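Local coordinates for DspB (Aggregatibacter actinomycetemcomitans, PDB 1YHT), which hydrolyses glycosidic bonds of N-acetylhexosamines as a family 20 glycoside hydrolase and releases bacterial biofilms, probably by cutting their polysaccharide matrix, at residues Val280-Pro285 against Gly331-Ala336. Residues are numbered along the deposited sequence; the frame is centred on the assembly and turned at random.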
loop_
_atom_site.group_PDB
_atom_site.type_symbol
_atom_site.label_atom_id
_atom_site.label_comp_id
_atom_site.label_asym_id
_atom_site.label_seq_id
_atom_site.Cartn_x
_atom_site.Cartn_y
_atom_site.Cartn_z
ATOM N N VAL A 280 -7.873 9.725 6.225
ATOM C CA VAL A 280 -7.447 9.152 7.486
ATOM C C VAL A 280 -8.622 9.229 8.483
ATOM O O VAL A 280 -8.753 10.173 9.288
ATOM C CB VAL A 280 -6.142 9.850 8.028
ATOM C CG1 VAL A 280 -5.507 9.043 9.139
ATOM C CG2 VAL A 280 -5.100 10.060 6.856
ATOM N N PRO A 281 -9.505 8.241 8.419
ATOM C CA PRO A 281 -10.673 8.348 9.275
ATOM C C PRO A 281 -10.355 8.434 10.763
ATOM O O PRO A 281 -9.477 7.737 11.304
ATOM C CB PRO A 281 -11.478 7.087 8.938
ATOM C CG PRO A 281 -11.025 6.756 7.546
ATOM C CD PRO A 281 -9.567 7.042 7.575
ATOM N N LYS A 282 -11.098 9.336 11.394
ATOM C CA LYS A 282 -10.995 9.576 12.816
ATOM C C LYS A 282 -12.386 9.905 13.338
ATOM O O LYS A 282 -13.070 10.769 12.800
ATOM C CB LYS A 282 -10.008 10.716 13.062
ATOM C CG LYS A 282 -9.761 11.034 14.520
ATOM C CD LYS A 282 -8.594 12.019 14.654
ATOM C CE LYS A 282 -8.656 12.767 15.952
ATOM N NZ LYS A 282 -8.390 11.899 17.094
ATOM N N ALA A 283 -12.808 9.189 14.380
ATOM C CA ALA A 283 -14.087 9.455 15.013
ATOM C C ALA A 283 -14.078 10.883 15.585
ATOM O O ALA A 283 -13.109 11.311 16.183
ATOM C CB ALA A 283 -14.350 8.457 16.108
ATOM N N SER A 284 -15.184 11.596 15.391
ATOM C CA SER A 284 -15.338 12.976 15.817
ATOM C C SER A 284 -16.764 13.349 15.517
ATOM O O SER A 284 -17.431 12.658 14.734
ATOM C CB SER A 284 -14.446 13.937 15.040
ATOM O OG SER A 284 -15.032 14.312 13.798
ATOM N N PRO A 285 -17.239 14.461 16.126
ATOM C CA PRO A 285 -18.569 14.990 15.790
ATOM C C PRO A 285 -18.785 15.276 14.293
ATOM O O PRO A 285 -19.931 15.273 13.854
ATOM C CB PRO A 285 -18.644 16.311 16.577
ATOM C CG PRO A 285 -17.660 16.148 17.707
ATOM C CD PRO A 285 -16.549 15.265 17.161
ATOM N N GLY A 331 -5.377 3.947 8.292
ATOM C CA GLY A 331 -5.982 3.448 9.534
ATOM C C GLY A 331 -5.522 4.014 10.857
ATOM O O GLY A 331 -6.117 3.675 11.881
ATOM N N GLU A 332 -4.480 4.838 10.846
ATOM C CA GLU A 332 -3.778 5.314 12.082
ATOM C C GLU A 332 -4.682 5.857 13.158
ATOM O O GLU A 332 -4.398 5.723 14.354
ATOM C CB GLU A 332 -2.921 6.584 11.868
ATOM C CG GLU A 332 -1.895 6.628 10.926
ATOM C CD GLU A 332 -2.368 7.019 9.591
ATOM O OE1 GLU A 332 -2.261 8.223 9.186
ATOM O OE2 GLU A 332 -2.774 6.059 8.953
ATOM N N ASP A 333 -5.696 6.600 12.734
ATOM C CA ASP A 333 -6.467 7.452 13.636
ATOM C C ASP A 333 -7.861 6.871 13.918
ATOM O O ASP A 333 -8.675 7.508 14.593
ATOM C CB ASP A 333 -6.637 8.862 13.006
ATOM C CG ASP A 333 -5.374 9.732 13.103
ATOM O OD1 ASP A 333 -4.383 9.332 13.742
ATOM O OD2 ASP A 333 -5.368 10.820 12.496
ATOM N N ALA A 334 -8.138 5.684 13.351
ATOM C CA ALA A 334 -9.496 5.160 13.273
ATOM C C ALA A 334 -9.904 4.260 14.470
ATOM O O ALA A 334 -10.904 3.546 14.396
ATOM C CB ALA A 334 -9.657 4.414 11.986
ATOM N N LYS A 335 -9.153 4.300 15.577
ATOM C CA LYS A 335 -9.393 3.359 16.657
ATOM C C LYS A 335 -10.836 3.354 17.202
ATOM O O LYS A 335 -11.330 2.315 17.600
ATOM C CB LYS A 335 -8.431 3.594 17.823
ATOM C CG LYS A 335 -8.594 4.891 18.553
ATOM C CD LYS A 335 -7.440 5.135 19.577
ATOM C CE LYS A 335 -6.242 5.955 18.993
ATOM N NZ LYS A 335 -5.179 6.396 19.998
ATOM N N ALA A 336 -11.491 4.506 17.262
ATOM C CA ALA A 336 -12.836 4.548 17.810
ATOM C C ALA A 336 -13.911 4.372 16.751
ATOM O O ALA A 336 -15.090 4.509 17.040
ATOM C CB ALA A 336 -13.038 5.866 18.565
HETATM O O HOH W 1 -7.033 11.837 10.761
HETATM O O HOH W 2 -7.333 6.521 10.290
HETATM O O HOH W 3 -10.973 7.239 15.871
#
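Val280 and Asp333 illustrate how two loops can be joined through water where no direct hydrogen bond links them. Loop 280-285 leads from strand 278-279 to helix 287-301, and loop 331-336 from strand 324-329 to helix 339-358. The short strand 278-279 pairs in parallel with barrel strand 324-329, so both are beta-to-alpha loops at the C-terminal end of the TIM barrel, the end that carries the active site in this fold; their touching parts run 17° apart. One water gives its hydrogens to Val280 O and to Asp333 OD2, the latter at 2.6 Å. A second donates to Pro281 O and accepts from Asp333 N. The third has three partners: it donates to Asp333 O and accepts from the backbone N atoms of Ala283 and Ala336.

Lys282 shows the apolar side of the same seam. Its CB lies 3.8 Å from Asp333 CB; CG, anti to the backbone N (chi1 -178°), continues past Asp333 O, and CD passes Asp333 CB and OD2. Only the last torsion bends the chain, and NZ ends 5.6 Å from Asp333 OD2, too far for a salt bridge. At the root of the same side chain, Lys282 CA makes a CH···O contact with Asp333 O.

Val280 CG1 comes within 3.3 Å of Glu332 OE1, a van der Waals contact with an oxygen whose hydrogen bond goes to a glycerol, probably from the crystallisation liquor. Farther along, Ala283 CB meets Ala336 CB at 3.8 Å. Pro281 and Ala334, both buried, meet CB to CB at 4.4 Å and touch Ile342 of helix 339-358. A hydrogen bond from Ala334 N to Gly331 O closes the type I turn.

Asp333 thus supplies its backbone N, backbone O and carboxylate to three separate waters, while its CB packs against an aliphatic chain. Such chemistry suggests that ordered water, together with direct apolar packing, joins the loops, and any attraction between Lys282 and Asp333 is probably long-range and modest.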